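Local coordinates for protein involved in catabolism of external DNA (PDB 2OO3) that probably methylates the N6 position of a single adenine in 23S ribosomal RNA, using S-adenosyl-L-methionine as methyl donor, at residues 39-52 with 90-104. Residues are numbered along the deposited sequence; the frame is centred on the assembly and turned at random.
Sequences YLETHSGRGIYDLK and INLNSTLSYYPGSPY
The carboxylate of E41 faces the start of helix 102-109, with OE2 2.9 Å from S102 OG and OE1 beside the nitrogen of P103, which has no hydrogen to give. P103 lies at about a right angle across the glutamate, its CG 3.3 Å from OE2, and the extended E41 chain brings the carboxylate within reach of Y39, whose OH donates to OE1 on the anti side at 2.5 Å. This places a negative group next to the helix N-terminus, an arrangement the helix dipole would be expected to favour. A water bridges H43 O and S102 OG.

Strands 48-50 and 98-100 pair antiparallel: Y49 and Y99 exchange two backbone hydrogen bonds, and bonds from G101 N to G47 O and from L51 N to S97 O extend the pairing at either end. On the face carrying I48, the Y98 ring lies flat against the backbone of its cross-strand partner D50, with D50 CA 3.8 Å from the ring centroid and nearly on its normal, a CH-pi contact. The D50 carboxylate lies within 16° of parallel to that ring. I48 CG2 touches I90 CD1 and Y104 CD1, both on one side of it, while I48 CD1 reaches Y98 CE1. On the other face the Y49 ring turns its edge to Y99 O and passes 3.6 Å from G101 CA through CE2. L51 sets CD2 against Y99 CB, and Y99, with CG anti to its backbone nitrogen (chi1 -174°), carries its hydroxyl off to H20 and Y83. The bent K52 chain ends with NZ donating to S97 OG.

A two-stranded antiparallel sheet, its strands far apart in sequence, thus follows the end of strand 38-41, beside the predicted S-adenosyl-L-methionine pocket of a Rossmann-like methyltransferase, to which H43 and S102 are assigned.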
loop_
_atom_site.group_PDB
_atom_site.type_symbol
_atom_site.label_atom_id
_atom_site.label_comp_id
_atom_site.label_asym_id
_atom_site.label_seq_id
_atom_site.Cartn_x
_atom_site.Cartn_y
_atom_site.Cartn_z
ATOM N N TYR A 39 -5.043 -12.344 -3.295
ATOM C CA TYR A 39 -4.296 -11.136 -2.985
ATOM C C TYR A 39 -3.189 -11.025 -4.030
ATOM O O TYR A 39 -2.340 -11.901 -4.131
ATOM C CB TYR A 39 -3.711 -11.209 -1.566
ATOM C CG TYR A 39 -2.786 -10.061 -1.254
ATOM C CD1 TYR A 39 -3.308 -8.801 -0.884
ATOM C CD2 TYR A 39 -1.399 -10.207 -1.331
ATOM C CE1 TYR A 39 -2.467 -7.731 -0.601
ATOM C CE2 TYR A 39 -0.531 -9.120 -1.030
ATOM C CZ TYR A 39 -1.087 -7.901 -0.680
ATOM O OH TYR A 39 -0.291 -6.817 -0.379
ATOM N N LEU A 40 -3.234 -9.957 -4.816
ATOM C CA LEU A 40 -2.249 -9.735 -5.890
ATOM C C LEU A 40 -1.424 -8.461 -5.664
ATOM O O LEU A 40 -2.001 -7.359 -5.535
ATOM C CB LEU A 40 -2.974 -9.674 -7.257
ATOM C CG LEU A 40 -2.164 -9.217 -8.475
ATOM C CD1 LEU A 40 -1.041 -10.219 -8.751
ATOM C CD2 LEU A 40 -3.087 -9.133 -9.645
ATOM N N GLU A 41 -0.092 -8.604 -5.614
ATOM C CA GLU A 41 0.794 -7.454 -5.639
ATOM C C GLU A 41 1.522 -7.364 -6.943
ATOM O O GLU A 41 2.157 -8.326 -7.374
ATOM C CB GLU A 41 1.821 -7.482 -4.508
ATOM C CG GLU A 41 1.284 -7.101 -3.155
ATOM C CD GLU A 41 2.386 -7.135 -2.095
ATOM O OE1 GLU A 41 2.105 -7.345 -0.895
ATOM O OE2 GLU A 41 3.550 -6.965 -2.495
ATOM N N THR A 42 1.466 -6.188 -7.566
ATOM C CA THR A 42 2.120 -5.962 -8.866
ATOM C C THR A 42 3.625 -5.626 -8.698
ATOM O O THR A 42 4.428 -5.879 -9.585
ATOM C CB THR A 42 1.407 -4.785 -9.625
ATOM O OG1 THR A 42 1.239 -3.690 -8.714
ATOM C CG2 THR A 42 -0.008 -5.167 -10.116
ATOM N N HIS A 43 4.011 -5.035 -7.570
ATOM C CA HIS A 43 5.400 -4.597 -7.362
ATOM C C HIS A 43 5.789 -4.996 -5.925
ATOM O O HIS A 43 5.761 -4.136 -5.004
ATOM C CB HIS A 43 5.544 -3.066 -7.474
ATOM C CG HIS A 43 5.156 -2.467 -8.794
ATOM N ND1 HIS A 43 3.844 -2.267 -9.167
ATOM C CD2 HIS A 43 5.912 -1.952 -9.796
ATOM C CE1 HIS A 43 3.807 -1.685 -10.360
ATOM N NE2 HIS A 43 5.049 -1.492 -10.769
ATOM N N SER A 44 6.132 -6.263 -5.696
ATOM C CA SER A 44 6.347 -6.748 -4.330
ATOM C C SER A 44 7.666 -6.358 -3.643
ATOM O O SER A 44 7.756 -6.410 -2.412
ATOM C CB SER A 44 6.184 -8.269 -4.282
ATOM O OG SER A 44 4.926 -8.612 -4.809
ATOM N N GLY A 45 8.686 -6.021 -4.423
ATOM C CA GLY A 45 10.003 -5.707 -3.885
ATOM C C GLY A 45 10.647 -6.909 -3.199
ATOM O O GLY A 45 10.346 -8.051 -3.518
ATOM N N ARG A 46 11.529 -6.678 -2.240
ATOM C CA ARG A 46 12.241 -7.801 -1.629
ATOM C C ARG A 46 11.534 -8.336 -0.387
ATOM O O ARG A 46 11.908 -9.389 0.131
ATOM C CB ARG A 46 13.683 -7.415 -1.321
ATOM C CG ARG A 46 13.805 -6.289 -0.345
ATOM C CD ARG A 46 15.259 -6.021 0.038
ATOM N NE ARG A 46 16.107 -5.708 -1.112
ATOM C CZ ARG A 46 17.440 -5.716 -1.077
ATOM N NH1 ARG A 46 18.078 -6.029 0.057
ATOM N NH2 ARG A 46 18.136 -5.421 -2.169
ATOM N N GLY A 47 10.513 -7.633 0.095
ATOM C CA GLY A 47 9.633 -8.190 1.156
ATOM C C GLY A 47 9.974 -7.811 2.600
ATOM O O GLY A 47 9.098 -7.701 3.416
ATOM N N ILE A 48 11.255 -7.705 2.924
ATOM C CA ILE A 48 11.734 -7.255 4.232
ATOM C C ILE A 48 12.946 -6.343 3.984
ATOM O O ILE A 48 13.677 -6.516 3.002
ATOM C CB ILE A 48 12.101 -8.436 5.221
ATOM C CG1 ILE A 48 13.334 -9.223 4.734
ATOM C CG2 ILE A 48 10.909 -9.400 5.418
ATOM C CD1 ILE A 48 13.751 -10.450 5.644
ATOM N N TYR A 49 13.136 -5.367 4.862
ATOM C CA TYR A 49 14.155 -4.316 4.676
ATOM C C TYR A 49 14.996 -4.196 5.919
ATOM O O TYR A 49 14.467 -3.976 7.024
ATOM C CB TYR A 49 13.481 -2.966 4.306
ATOM C CG TYR A 49 12.723 -3.145 3.012
ATOM C CD1 TYR A 49 13.362 -2.953 1.777
ATOM C CD2 TYR A 49 11.409 -3.595 3.006
ATOM C CE1 TYR A 49 12.712 -3.168 0.585
ATOM C CE2 TYR A 49 10.738 -3.820 1.807
ATOM C CZ TYR A 49 11.412 -3.605 0.597
ATOM O OH TYR A 49 10.783 -3.842 -0.598
ATOM N N ASP A 50 16.304 -4.398 5.738
ATOM C CA ASP A 50 17.285 -4.260 6.785
ATOM C C ASP A 50 17.621 -2.789 6.866
ATOM O O ASP A 50 18.177 -2.224 5.924
ATOM C CB ASP A 50 18.523 -5.069 6.411
ATOM C CG ASP A 50 19.644 -5.006 7.472
ATOM O OD1 ASP A 50 19.572 -4.233 8.453
ATOM O OD2 ASP A 50 20.629 -5.761 7.290
ATOM N N LEU A 51 17.251 -2.168 7.982
ATOM C CA LEU A 51 17.472 -0.758 8.206
ATOM C C LEU A 51 18.918 -0.441 8.642
ATOM O O LEU A 51 19.300 0.725 8.733
ATOM C CB LEU A 51 16.504 -0.261 9.279
ATOM C CG LEU A 51 15.007 -0.387 8.981
ATOM C CD1 LEU A 51 14.285 0.187 10.175
ATOM C CD2 LEU A 51 14.569 0.323 7.648
ATOM N N LYS A 52 19.706 -1.477 8.896
ATOM C CA LYS A 52 21.078 -1.311 9.374
ATOM C C LYS A 52 22.153 -1.681 8.370
ATOM O O LYS A 52 23.343 -1.670 8.710
ATOM C CB LYS A 52 21.274 -2.094 10.664
ATOM C CG LYS A 52 20.633 -1.382 11.836
ATOM C CD LYS A 52 19.990 -2.340 12.817
ATOM C CE LYS A 52 20.930 -2.774 13.927
ATOM N NZ LYS A 52 20.171 -3.279 15.135
ATOM N N ILE A 90 8.528 -8.713 13.395
ATOM C CA ILE A 90 9.733 -8.880 12.560
ATOM C C ILE A 90 11.038 -8.513 13.331
ATOM O O ILE A 90 12.125 -9.033 13.031
ATOM C CB ILE A 90 9.589 -8.106 11.189
ATOM C CG1 ILE A 90 10.625 -8.577 10.142
ATOM C CG2 ILE A 90 9.694 -6.623 11.385
ATOM C CD1 ILE A 90 10.280 -8.074 8.701
ATOM N N ASN A 91 10.922 -7.623 14.314
ATOM C CA ASN A 91 12.069 -7.109 15.028
ATOM C C ASN A 91 12.345 -7.893 16.301
ATOM O O ASN A 91 11.394 -8.215 17.024
ATOM C CB ASN A 91 11.838 -5.646 15.385
ATOM C CG ASN A 91 12.142 -4.750 14.242
ATOM O OD1 ASN A 91 13.300 -4.617 13.888
ATOM N ND2 ASN A 91 11.110 -4.165 13.612
ATOM N N LEU A 92 13.622 -8.161 16.605
ATOM C CA LEU A 92 13.939 -9.037 17.751
ATOM C C LEU A 92 13.607 -8.393 19.085
ATOM O O LEU A 92 13.161 -9.070 20.043
ATOM C CB LEU A 92 15.412 -9.475 17.741
ATOM C CG LEU A 92 15.833 -10.475 16.668
ATOM C CD1 LEU A 92 17.274 -10.993 16.939
ATOM C CD2 LEU A 92 14.821 -11.631 16.503
ATOM N N ASN A 93 13.828 -7.092 19.154
ATOM C CA ASN A 93 13.476 -6.337 20.359
ATOM C C ASN A 93 12.806 -4.997 20.005
ATOM O O ASN A 93 12.162 -4.878 18.948
ATOM C CB ASN A 93 14.714 -6.145 21.243
ATOM C CG ASN A 93 15.870 -5.560 20.498
ATOM O OD1 ASN A 93 15.702 -4.912 19.467
ATOM N ND2 ASN A 93 17.083 -5.792 21.015
ATOM N N SER A 94 12.983 -3.991 20.869
ATOM C CA SER A 94 12.255 -2.717 20.733
ATOM C C SER A 94 13.002 -1.729 19.862
ATOM O O SER A 94 12.485 -0.661 19.554
ATOM C CB SER A 94 11.995 -2.094 22.099
ATOM O OG SER A 94 13.232 -1.876 22.752
ATOM N N THR A 95 14.228 -2.084 19.480
ATOM C CA THR A 95 15.003 -1.277 18.540
ATOM C C THR A 95 14.686 -1.695 17.100
ATOM O O THR A 95 14.712 -2.881 16.756
ATOM C CB THR A 95 16.545 -1.369 18.791
ATOM O OG1 THR A 95 16.798 -1.593 20.190
ATOM C CG2 THR A 95 17.200 -0.071 18.373
ATOM N N LEU A 96 14.378 -0.711 16.267
ATOM C CA LEU A 96 13.989 -0.973 14.900
ATOM C C LEU A 96 15.194 -1.375 14.053
ATOM O O LEU A 96 16.081 -0.554 13.777
ATOM C CB LEU A 96 13.337 0.285 14.349
ATOM C CG LEU A 96 12.071 0.224 13.523
ATOM C CD1 LEU A 96 10.983 -0.645 14.177
ATOM C CD2 LEU A 96 11.579 1.661 13.308
ATOM N N SER A 97 15.240 -2.641 13.655
ATOM C CA SER A 97 16.333 -3.152 12.851
ATOM C C SER A 97 15.845 -3.481 11.456
ATOM O O SER A 97 16.605 -3.332 10.505
ATOM C CB SER A 97 16.924 -4.438 13.454
ATOM O OG SER A 97 17.571 -4.162 14.693
ATOM N N TYR A 98 14.588 -3.946 11.380
ATOM C CA TYR A 98 13.935 -4.363 10.138
ATOM C C TYR A 98 12.615 -3.645 9.951
ATOM O O TYR A 98 11.861 -3.422 10.920
ATOM C CB TYR A 98 13.709 -5.888 10.116
ATOM C CG TYR A 98 14.852 -6.611 9.423
ATOM C CD1 TYR A 98 14.715 -7.082 8.118
ATOM C CD2 TYR A 98 16.101 -6.751 10.056
ATOM C CE1 TYR A 98 15.812 -7.737 7.464
ATOM C CE2 TYR A 98 17.190 -7.388 9.413
ATOM C CZ TYR A 98 17.029 -7.867 8.135
ATOM O OH TYR A 98 18.106 -8.480 7.503
ATOM N N TYR A 99 12.329 -3.288 8.710
ATOM C CA TYR A 99 10.983 -2.852 8.348
ATOM C C TYR A 99 10.359 -3.854 7.344
ATOM O O TYR A 99 11.017 -4.220 6.364
ATOM C CB TYR A 99 11.030 -1.417 7.750
ATOM C CG TYR A 99 9.647 -0.847 7.484
ATOM C CD1 TYR A 99 8.871 -0.371 8.528
ATOM C CD2 TYR A 99 9.108 -0.838 6.199
ATOM C CE1 TYR A 99 7.605 0.144 8.297
ATOM C CE2 TYR A 99 7.822 -0.357 5.957
ATOM C CZ TYR A 99 7.092 0.150 7.024
ATOM O OH TYR A 99 5.823 0.592 6.834
ATOM N N PRO A 100 9.098 -4.292 7.580
ATOM C CA PRO A 100 8.481 -5.241 6.647
ATOM C C PRO A 100 8.000 -4.581 5.361
ATOM O O PRO A 100 7.601 -3.405 5.362
ATOM C CB PRO A 100 7.293 -5.813 7.434
ATOM C CG PRO A 100 7.186 -5.049 8.702
ATOM C CD PRO A 100 8.196 -3.926 8.684
ATOM N N GLY A 101 8.056 -5.317 4.262
ATOM C CA GLY A 101 7.456 -4.827 3.029
ATOM C C GLY A 101 6.009 -5.273 3.027
ATOM O O GLY A 101 5.618 -6.070 3.881
ATOM N N SER A 102 5.220 -4.786 2.071
ATOM C CA SER A 102 3.819 -5.143 1.964
ATOM C C SER A 102 3.551 -6.661 1.958
ATOM O O SER A 102 2.600 -7.123 2.622
ATOM C CB SER A 102 3.145 -4.403 0.780
ATOM O OG SER A 102 3.674 -4.868 -0.443
ATOM N N PRO A 103 4.393 -7.462 1.280
ATOM C CA PRO A 103 4.112 -8.918 1.361
ATOM C C PRO A 103 4.177 -9.490 2.795
ATOM O O PRO A 103 3.399 -10.363 3.113
ATOM C CB PRO A 103 5.258 -9.535 0.525
ATOM C CG PRO A 103 5.656 -8.477 -0.404
ATOM C CD PRO A 103 5.586 -7.213 0.432
ATOM N N TYR A 104 5.088 -8.977 3.629
ATOM C CA TYR A 104 5.205 -9.405 5.025
ATOM C C TYR A 104 3.965 -9.016 5.837
ATOM O O TYR A 104 3.475 -9.814 6.648
ATOM C CB TYR A 104 6.503 -8.849 5.650
ATOM C CG TYR A 104 6.915 -9.568 6.913
ATOM C CD1 TYR A 104 7.847 -10.614 6.870
ATOM C CD2 TYR A 104 6.408 -9.185 8.152
ATOM C CE1 TYR A 104 8.216 -11.318 8.033
ATOM C CE2 TYR A 104 6.813 -9.858 9.342
ATOM C CZ TYR A 104 7.701 -10.921 9.255
ATOM O OH TYR A 104 8.094 -11.582 10.393
HETATM O O HOH W 1 3.574 -4.221 -3.051
#